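Local coordinates for putative platelet activating factor (Streptococcus pneumoniae, PDB 2HSJ), which is of unknown function but, as a member of the GDSL-like lipase/acylhydrolase family, probably hydrolyses ester bonds, at residues D[35-46]-D[58-68]; D[94-104]-D[146-156]. All coordinates share one frame; numbering follows the deposited sequence.

In the fold
Both interactions lie in one alpha/beta fold built round a five-stranded parallel sheet. Interaction 1 pairs strand 37-41 with strand 60-64, an outermost strand of the sheet. Interaction 2 joins the turn of helix after strand 88-92 to the start of helix 150-164. Their centres are about 20 Å apart, but they meet where N96 ND2 lies 3.0 Å from Y68 O, a probable hydrogen bond. There D42 OD2 also packs on T95 CG2, 3.4 Å away. By analogy with the SGNH hydrolases, S43, G67 and N96 probably belong to the active site at this junction. At the other end of interaction 1, the K58 side chain is about 8 Å from a bound magnesium ion.

Interaction 1: D[35-46]-D[58-68]; sequences PNILFIGDSIVE and KTIVNRGIRGY
E46 reaches across to the loop after strand 60-64 and grips R66. Its CB and CG lie along the backbone of G64, CG at 3.6 Å from G64 O. The extended chain then brings the carboxylate edge-on to the R66 guanidinium. E46 OE1 takes two bonds, from R66 N (2.8 Å) and from R66 NE (3.0 Å). E46 OE2 uses its syn lone pair for R66 NH2, at 2.8 Å and nearly straight (167°). This side-on salt bridge fixes the rotation of both groups. R66 CG sits between its own backbone N and carbonyl carbon (chi1 68°). A bend at chi3 then brings NE and NH2 edge-on to the carboxylate.

Next to it, S43 OG accepts from G67 N at 3.0 Å. S43 lies in the GDS sequence of the family and is probably the nucleophile. N62 OD1 makes an Asx turn with G64 N, while N62 ND2 donates to V45 O.

The strands pair in parallel: V61 N bonds to I37 O and F39 N to V61 O. Strand 88-92 flanks strand 37-41 on its other edge. Helix 50-54 covers the face with F39 and I60, and helix 3-30 packs against R63 and I65.

Interaction 2: D[94-104]-D[146-156]; sequences GTNDIGKDVPV and YIRSNEKIQNW
W156 turns its CG away from its own carbonyl carbon (chi1 -77°), and I98 does the same with its CG1 (chi1 -67°). With these torsions the I98 branch passes alongside the indole, pointing the other way, and CG1 comes over the ring. I98 CG1 sits over the centre of the six-membered ring of W156, 3.5 Å from its centroid, a CH-pi contact. V104 covers the opposite face, its CG2 3.6 Å from the centroid of the five-membered ring of W156. V102 O lies at the indole edge, 3.4 Å from W156 CZ2. I98 CD1 reaches on to I153 CG1, and I98 CG2 touches the stems of R148 and K152.

The R148 chain is straight as far as NE and lays its guanidinium over G99 CA. R148 NH2 donates to N96 OD1 at 3.0 Å, in the carbonyl plane, with the amide turned 89° from the guanidinium. Its NE makes only weak bonds, to T95 O and T95 OG1. Its NH1 is held by V145 O. K152 NZ donates to I147 O at 2.6 Å and shares a water with I98 O and D101 OD1.

Helix 95-99 ends in a Schellman motif, with D101 as the C-prime residue, V102 N bonded to D97 O and D101 N to I98 O. S149 OG caps helix 150-164 by accepting from K152 N. G94 to D97 spell the GTND block of SGNH hydrolases, whose asparagine usually helps form the oxyanion hole. Here R148 holds the oxygen end of that amide. R148 may therefore help set the orientation of N96 from the second shell.

Interaction 1: D[35-46]-D[58-68]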
# COMPACT_ATOMS: atom_id res chain seq x y z
N PRO D 35 7.25 4.58 -1.82
CA PRO D 35 8.34 3.65 -2.10
C PRO D 35 9.01 3.16 -0.83
O PRO D 35 9.40 3.96 -0.00
CB PRO D 35 9.33 4.47 -2.93
CG PRO D 35 8.83 5.86 -2.94
CD PRO D 35 7.49 5.95 -2.33
N ASN D 36 9.11 1.85 -0.69
CA ASN D 36 9.93 1.28 0.37
C ASN D 36 11.38 1.21 -0.10
O ASN D 36 12.32 1.45 0.68
CB ASN D 36 9.39 -0.09 0.77
CG ASN D 36 10.22 -0.75 1.86
OD1 ASN D 36 11.06 -1.61 1.56
ND2 ASN D 36 10.03 -0.32 3.13
N ILE D 37 11.55 0.89 -1.39
CA ILE D 37 12.86 0.83 -2.02
C ILE D 37 12.75 1.68 -3.28
O ILE D 37 11.76 1.56 -4.04
CB ILE D 37 13.22 -0.64 -2.42
CG1 ILE D 37 12.99 -1.61 -1.25
CG2 ILE D 37 14.60 -0.73 -3.07
CD1 ILE D 37 13.94 -1.57 -0.15
N LEU D 38 13.73 2.56 -3.50
CA LEU D 38 13.89 3.22 -4.79
C LEU D 38 15.05 2.57 -5.52
O LEU D 38 16.15 2.48 -4.95
CB LEU D 38 14.19 4.71 -4.59
CG LEU D 38 13.01 5.57 -4.12
CD1 LEU D 38 13.49 6.87 -3.52
CD2 LEU D 38 12.04 5.91 -5.27
N PHE D 39 14.83 2.11 -6.76
CA PHE D 39 15.93 1.61 -7.59
C PHE D 39 16.31 2.75 -8.52
O PHE D 39 15.47 3.24 -9.28
CB PHE D 39 15.50 0.39 -8.43
CG PHE D 39 15.92 -0.93 -7.83
CD1 PHE D 39 15.34 -1.39 -6.66
CD2 PHE D 39 16.87 -1.72 -8.46
CE1 PHE D 39 15.71 -2.61 -6.11
CE2 PHE D 39 17.26 -2.95 -7.90
CZ PHE D 39 16.67 -3.38 -6.73
N ILE D 40 17.56 3.19 -8.41
CA ILE D 40 18.06 4.33 -9.20
C ILE D 40 19.26 3.86 -10.02
O ILE D 40 20.11 3.09 -9.56
CB ILE D 40 18.49 5.51 -8.25
CG1 ILE D 40 17.26 5.98 -7.45
CG2 ILE D 40 19.13 6.65 -9.03
CD1 ILE D 40 17.64 7.01 -6.41
N GLY D 41 19.35 4.36 -11.24
CA GLY D 41 20.52 4.05 -12.06
C GLY D 41 20.29 4.16 -13.53
O GLY D 41 19.48 4.99 -13.96
N ASP D 42 20.98 3.32 -14.30
CA ASP D 42 21.04 3.49 -15.75
C ASP D 42 20.08 2.55 -16.49
O ASP D 42 19.01 2.22 -15.95
CB ASP D 42 22.51 3.30 -16.22
CG ASP D 42 23.10 1.95 -15.81
OD1 ASP D 42 22.32 0.99 -15.55
OD2 ASP D 42 24.37 1.81 -15.77
N SER D 43 20.40 2.14 -17.71
CA SER D 43 19.46 1.32 -18.50
C SER D 43 19.09 0.02 -17.79
O SER D 43 17.98 -0.45 -17.91
CB SER D 43 20.09 0.94 -19.85
OG SER D 43 20.61 2.07 -20.50
N ILE D 44 20.06 -0.61 -17.15
CA ILE D 44 19.79 -1.89 -16.49
C ILE D 44 18.68 -1.73 -15.45
O ILE D 44 17.86 -2.62 -15.26
CB ILE D 44 21.07 -2.48 -15.86
CG1 ILE D 44 22.21 -2.52 -16.87
CG2 ILE D 44 20.80 -3.85 -15.20
CD1 ILE D 44 21.96 -3.40 -17.98
N VAL D 45 18.67 -0.59 -14.76
CA VAL D 45 17.56 -0.28 -13.84
C VAL D 45 16.28 0.04 -14.60
O VAL D 45 15.22 -0.51 -14.29
CB VAL D 45 17.93 0.89 -12.90
CG1 VAL D 45 16.77 1.18 -11.95
CG2 VAL D 45 19.23 0.54 -12.13
N GLU D 46 16.34 0.96 -15.57
CA GLU D 46 15.11 1.34 -16.28
C GLU D 46 14.34 0.14 -16.82
O GLU D 46 13.08 0.08 -16.76
CB GLU D 46 15.37 2.33 -17.44
CG GLU D 46 14.05 2.85 -17.96
CD GLU D 46 14.13 3.68 -19.21
OE1 GLU D 46 15.18 4.31 -19.51
OE2 GLU D 46 13.08 3.71 -19.92
N LYS D 58 6.57 -5.87 -1.25
CA LYS D 58 7.46 -4.77 -0.91
C LYS D 58 7.40 -3.83 -2.11
O LYS D 58 7.66 -4.26 -3.25
CB LYS D 58 8.88 -5.31 -0.73
CG LYS D 58 9.92 -4.27 -0.39
CD LYS D 58 11.25 -4.94 -0.02
CE LYS D 58 11.29 -5.43 1.41
NZ LYS D 58 11.76 -4.36 2.34
N THR D 59 7.10 -2.55 -1.86
CA THR D 59 6.95 -1.59 -2.94
C THR D 59 8.29 -1.03 -3.37
O THR D 59 8.93 -0.24 -2.65
CB THR D 59 6.02 -0.43 -2.57
OG1 THR D 59 4.76 -0.98 -2.15
CG2 THR D 59 5.77 0.48 -3.77
N ILE D 60 8.70 -1.43 -4.58
CA ILE D 60 9.97 -1.02 -5.17
C ILE D 60 9.59 -0.18 -6.38
O ILE D 60 8.83 -0.60 -7.23
CB ILE D 60 10.77 -2.26 -5.67
CG1 ILE D 60 10.89 -3.26 -4.51
CG2 ILE D 60 12.14 -1.79 -6.24
CD1 ILE D 60 11.66 -4.59 -4.82
N VAL D 61 10.13 1.03 -6.40
CA VAL D 61 9.81 1.97 -7.47
C VAL D 61 11.01 2.22 -8.37
O VAL D 61 12.14 2.43 -7.89
CB VAL D 61 9.24 3.32 -6.88
CG1 VAL D 61 9.05 4.40 -7.93
CG2 VAL D 61 7.91 3.09 -6.18
N ASN D 62 10.76 2.24 -9.68
CA ASN D 62 11.81 2.38 -10.67
C ASN D 62 12.09 3.85 -10.91
O ASN D 62 11.20 4.61 -11.34
CB ASN D 62 11.35 1.74 -11.97
CG ASN D 62 12.52 1.40 -12.87
OD1 ASN D 62 13.40 2.22 -13.08
ND2 ASN D 62 12.54 0.16 -13.38
N ARG D 63 13.33 4.25 -10.66
CA ARG D 63 13.78 5.57 -11.07
C ARG D 63 15.08 5.43 -11.89
O ARG D 63 16.00 6.23 -11.75
CB ARG D 63 13.96 6.50 -9.84
CG ARG D 63 12.62 7.02 -9.25
CD ARG D 63 11.97 7.99 -10.22
NE ARG D 63 10.72 8.61 -9.76
CZ ARG D 63 9.52 8.04 -9.92
NH1 ARG D 63 9.41 6.83 -10.48
NH2 ARG D 63 8.41 8.68 -9.49
N GLY D 64 15.09 4.46 -12.80
CA GLY D 64 16.24 4.32 -13.71
C GLY D 64 16.02 5.07 -15.02
O GLY D 64 14.88 5.34 -15.44
N ILE D 65 17.13 5.42 -15.68
CA ILE D 65 17.08 6.10 -16.97
C ILE D 65 18.17 5.57 -17.89
O ILE D 65 19.36 5.55 -17.52
CB ILE D 65 17.24 7.63 -16.84
CG1 ILE D 65 16.16 8.20 -15.91
CG2 ILE D 65 17.22 8.31 -18.23
CD1 ILE D 65 16.04 9.71 -15.87
N ARG D 66 17.77 5.15 -19.09
CA ARG D 66 18.72 4.64 -20.07
C ARG D 66 19.85 5.62 -20.31
O ARG D 66 19.67 6.84 -20.29
CB ARG D 66 18.01 4.36 -21.39
CG ARG D 66 17.53 5.68 -22.08
CD ARG D 66 16.46 5.48 -23.08
NE ARG D 66 15.20 5.12 -22.45
CZ ARG D 66 14.07 5.03 -23.13
NH1 ARG D 66 14.07 5.33 -24.43
NH2 ARG D 66 12.96 4.67 -22.52
N GLY D 67 21.04 5.07 -20.50
CA GLY D 67 22.21 5.84 -20.85
C GLY D 67 22.78 6.69 -19.72
O GLY D 67 23.70 7.49 -19.95
N TYR D 68 22.29 6.51 -18.48
CA TYR D 68 22.68 7.45 -17.41
C TYR D 68 24.12 7.19 -16.99
O TYR D 68 24.62 6.08 -17.08
CB TYR D 68 21.81 7.26 -16.19
CG TYR D 68 21.06 8.49 -15.71
CD1 TYR D 68 20.63 9.50 -16.59
CD2 TYR D 68 20.71 8.61 -14.35
CE1 TYR D 68 19.88 10.60 -16.11
CE2 TYR D 68 19.97 9.67 -13.88
CZ TYR D 68 19.56 10.64 -14.75
OH TYR D 68 18.83 11.69 -14.28
O HOH W 1 26.03 3.89 -16.03

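Interaction 2: D[94-104]-D[146-156]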
# COMPACT_ATOMS: atom_id res chain seq x y z
N GLY D 94 27.39 3.42 -13.50
CA GLY D 94 28.81 3.52 -13.75
C GLY D 94 29.23 2.85 -15.04
O GLY D 94 30.25 3.25 -15.60
N THR D 95 28.48 1.87 -15.54
CA THR D 95 28.92 1.18 -16.77
C THR D 95 29.03 2.15 -17.93
O THR D 95 29.86 1.96 -18.81
CB THR D 95 28.08 -0.08 -17.13
OG1 THR D 95 28.83 -0.91 -18.05
CG2 THR D 95 26.72 0.28 -17.73
N ASN D 96 28.20 3.19 -17.92
CA ASN D 96 28.22 4.17 -19.00
C ASN D 96 29.31 5.20 -18.80
O ASN D 96 29.85 5.72 -19.79
CB ASN D 96 26.84 4.78 -19.22
CG ASN D 96 25.83 3.74 -19.64
OD1 ASN D 96 26.16 2.78 -20.33
ND2 ASN D 96 24.60 3.87 -19.15
N ASP D 97 29.70 5.43 -17.55
CA ASP D 97 30.90 6.24 -17.29
C ASP D 97 32.12 5.51 -17.88
O ASP D 97 32.93 6.11 -18.56
CB ASP D 97 31.09 6.43 -15.78
CG ASP D 97 30.01 7.28 -15.15
OD1 ASP D 97 30.33 8.44 -14.76
OD2 ASP D 97 28.86 6.79 -15.04
N ILE D 98 32.22 4.20 -17.63
CA ILE D 98 33.30 3.41 -18.23
C ILE D 98 33.23 3.46 -19.77
O ILE D 98 34.25 3.66 -20.43
CB ILE D 98 33.29 1.95 -17.72
CG1 ILE D 98 33.63 1.92 -16.22
CG2 ILE D 98 34.28 1.09 -18.58
CD1 ILE D 98 33.51 0.53 -15.61
N GLY D 99 32.04 3.29 -20.32
CA GLY D 99 31.88 3.29 -21.79
C GLY D 99 32.19 4.62 -22.47
O GLY D 99 32.43 4.66 -23.70
N LYS D 100 32.17 5.71 -21.68
CA LYS D 100 32.51 7.07 -22.15
C LYS D 100 33.88 7.54 -21.68
O LYS D 100 34.25 8.71 -21.89
CB LYS D 100 31.45 8.07 -21.66
CG LYS D 100 30.12 7.97 -22.37
CD LYS D 100 30.20 8.56 -23.76
CE LYS D 100 28.90 8.34 -24.52
NZ LYS D 100 29.06 8.83 -25.93
N ASP D 101 34.64 6.64 -21.07
CA ASP D 101 36.01 6.94 -20.60
C ASP D 101 36.08 8.10 -19.57
O ASP D 101 37.06 8.85 -19.52
CB ASP D 101 36.95 7.18 -21.79
CG ASP D 101 38.35 6.66 -21.54
OD1 ASP D 101 38.56 5.83 -20.62
OD2 ASP D 101 39.26 7.10 -22.27
N VAL D 102 35.04 8.24 -18.76
CA VAL D 102 35.02 9.17 -17.62
C VAL D 102 36.10 8.76 -16.61
O VAL D 102 36.21 7.58 -16.32
CB VAL D 102 33.64 9.14 -16.92
CG1 VAL D 102 33.66 9.95 -15.63
CG2 VAL D 102 32.59 9.69 -17.86
N PRO D 103 36.93 9.72 -16.12
CA PRO D 103 37.96 9.29 -15.15
C PRO D 103 37.33 8.68 -13.91
O PRO D 103 36.33 9.19 -13.41
CB PRO D 103 38.69 10.60 -14.80
CG PRO D 103 38.46 11.49 -16.02
CD PRO D 103 37.04 11.16 -16.44
N VAL D 104 37.90 7.57 -13.44
CA VAL D 104 37.33 6.90 -12.27
C VAL D 104 37.17 7.83 -11.06
O VAL D 104 36.17 7.79 -10.37
CB VAL D 104 38.08 5.58 -11.92
CG1 VAL D 104 39.56 5.82 -11.55
CG2 VAL D 104 37.37 4.81 -10.80
N TYR D 146 31.57 -2.26 -26.44
CA TYR D 146 32.43 -1.13 -26.75
C TYR D 146 33.71 -1.19 -25.91
O TYR D 146 34.31 -2.26 -25.76
CB TYR D 146 31.64 0.18 -26.56
CG TYR D 146 32.28 1.40 -27.18
CD1 TYR D 146 32.78 1.36 -28.47
CD2 TYR D 146 32.34 2.59 -26.47
CE1 TYR D 146 33.39 2.49 -29.04
CE2 TYR D 146 32.93 3.72 -27.02
CZ TYR D 146 33.45 3.67 -28.30
OH TYR D 146 34.03 4.79 -28.84
N ILE D 147 34.15 -0.08 -25.35
CA ILE D 147 35.43 -0.07 -24.64
C ILE D 147 35.38 -0.63 -23.20
O ILE D 147 36.39 -0.63 -22.49
CB ILE D 147 36.08 1.34 -24.65
CG1 ILE D 147 35.24 2.33 -23.84
CG2 ILE D 147 36.34 1.81 -26.11
CD1 ILE D 147 35.90 3.73 -23.69
N ARG D 148 34.22 -1.10 -22.76
CA ARG D 148 34.14 -1.71 -21.43
C ARG D 148 34.93 -3.02 -21.43
O ARG D 148 35.00 -3.73 -22.45
CB ARG D 148 32.69 -2.01 -21.08
CG ARG D 148 31.79 -0.80 -21.06
CD ARG D 148 30.32 -1.25 -20.93
NE ARG D 148 29.41 -0.10 -20.98
CZ ARG D 148 29.11 0.55 -22.10
NH1 ARG D 148 29.65 0.21 -23.27
NH2 ARG D 148 28.28 1.58 -22.05
N SER D 149 35.52 -3.34 -20.28
CA SER D 149 36.19 -4.64 -20.08
C SER D 149 35.94 -5.03 -18.65
O SER D 149 35.69 -4.17 -17.81
CB SER D 149 37.69 -4.55 -20.34
OG SER D 149 38.36 -3.88 -19.28
N ASN D 150 36.00 -6.34 -18.38
CA ASN D 150 35.78 -6.81 -17.03
C ASN D 150 36.91 -6.45 -16.08
O ASN D 150 36.68 -6.34 -14.88
CB ASN D 150 35.44 -8.31 -17.03
CG ASN D 150 34.08 -8.60 -17.65
OD1 ASN D 150 33.08 -8.01 -17.22
ND2 ASN D 150 34.03 -9.47 -18.67
N GLU D 151 38.12 -6.23 -16.61
CA GLU D 151 39.22 -5.74 -15.76
C GLU D 151 38.95 -4.31 -15.28
O GLU D 151 39.16 -4.01 -14.10
CB GLU D 151 40.58 -5.85 -16.46
CG GLU D 151 40.86 -7.23 -17.07
CD GLU D 151 40.45 -7.32 -18.54
OE1 GLU D 151 41.37 -7.18 -19.38
OE2 GLU D 151 39.24 -7.49 -18.88
N LYS D 152 38.47 -3.44 -16.17
CA LYS D 152 38.10 -2.07 -15.80
C LYS D 152 36.96 -2.10 -14.79
O LYS D 152 37.00 -1.43 -13.75
CB LYS D 152 37.62 -1.24 -16.99
CG LYS D 152 38.66 -0.91 -18.05
CD LYS D 152 37.96 -0.39 -19.32
CE LYS D 152 38.97 0.11 -20.37
NZ LYS D 152 38.30 0.86 -21.49
N ILE D 153 35.93 -2.89 -15.11
CA ILE D 153 34.75 -2.99 -14.23
C ILE D 153 35.16 -3.46 -12.82
O ILE D 153 34.74 -2.87 -11.84
CB ILE D 153 33.65 -3.88 -14.84
CG1 ILE D 153 33.02 -3.14 -16.03
CG2 ILE D 153 32.59 -4.22 -13.82
CD1 ILE D 153 32.31 -4.04 -17.01
N GLN D 154 35.99 -4.50 -12.75
CA GLN D 154 36.50 -4.98 -11.45
C GLN D 154 37.32 -3.91 -10.70
O GLN D 154 37.19 -3.79 -9.49
CB GLN D 154 37.30 -6.27 -11.64
CG GLN D 154 36.39 -7.45 -11.88
CD GLN D 154 37.15 -8.75 -12.11
OE1 GLN D 154 37.85 -8.91 -13.12
NE2 GLN D 154 36.98 -9.70 -11.20
N ASN D 155 38.12 -3.12 -11.41
CA ASN D 155 38.85 -2.01 -10.78
C ASN D 155 37.91 -0.93 -10.23
O ASN D 155 38.12 -0.41 -9.13
CB ASN D 155 39.88 -1.41 -11.74
CG ASN D 155 41.04 -2.35 -11.99
OD1 ASN D 155 41.33 -3.22 -11.17
ND2 ASN D 155 41.72 -2.18 -13.12
N TRP D 156 36.87 -0.60 -10.99
CA TRP D 156 35.89 0.35 -10.49
C TRP D 156 35.18 -0.21 -9.27
O TRP D 156 34.94 0.52 -8.32
CB TRP D 156 34.90 0.74 -11.57
CG TRP D 156 35.52 1.74 -12.52
CD1 TRP D 156 36.79 1.68 -13.09
CD2 TRP D 156 34.92 2.95 -13.01
NE1 TRP D 156 36.99 2.78 -13.90
CE2 TRP D 156 35.86 3.56 -13.89
CE3 TRP D 156 33.67 3.56 -12.82
CZ2 TRP D 156 35.59 4.77 -14.54
CZ3 TRP D 156 33.40 4.75 -13.48
CH2 TRP D 156 34.35 5.34 -14.34
O HOH W 2 36.91 3.16 -20.24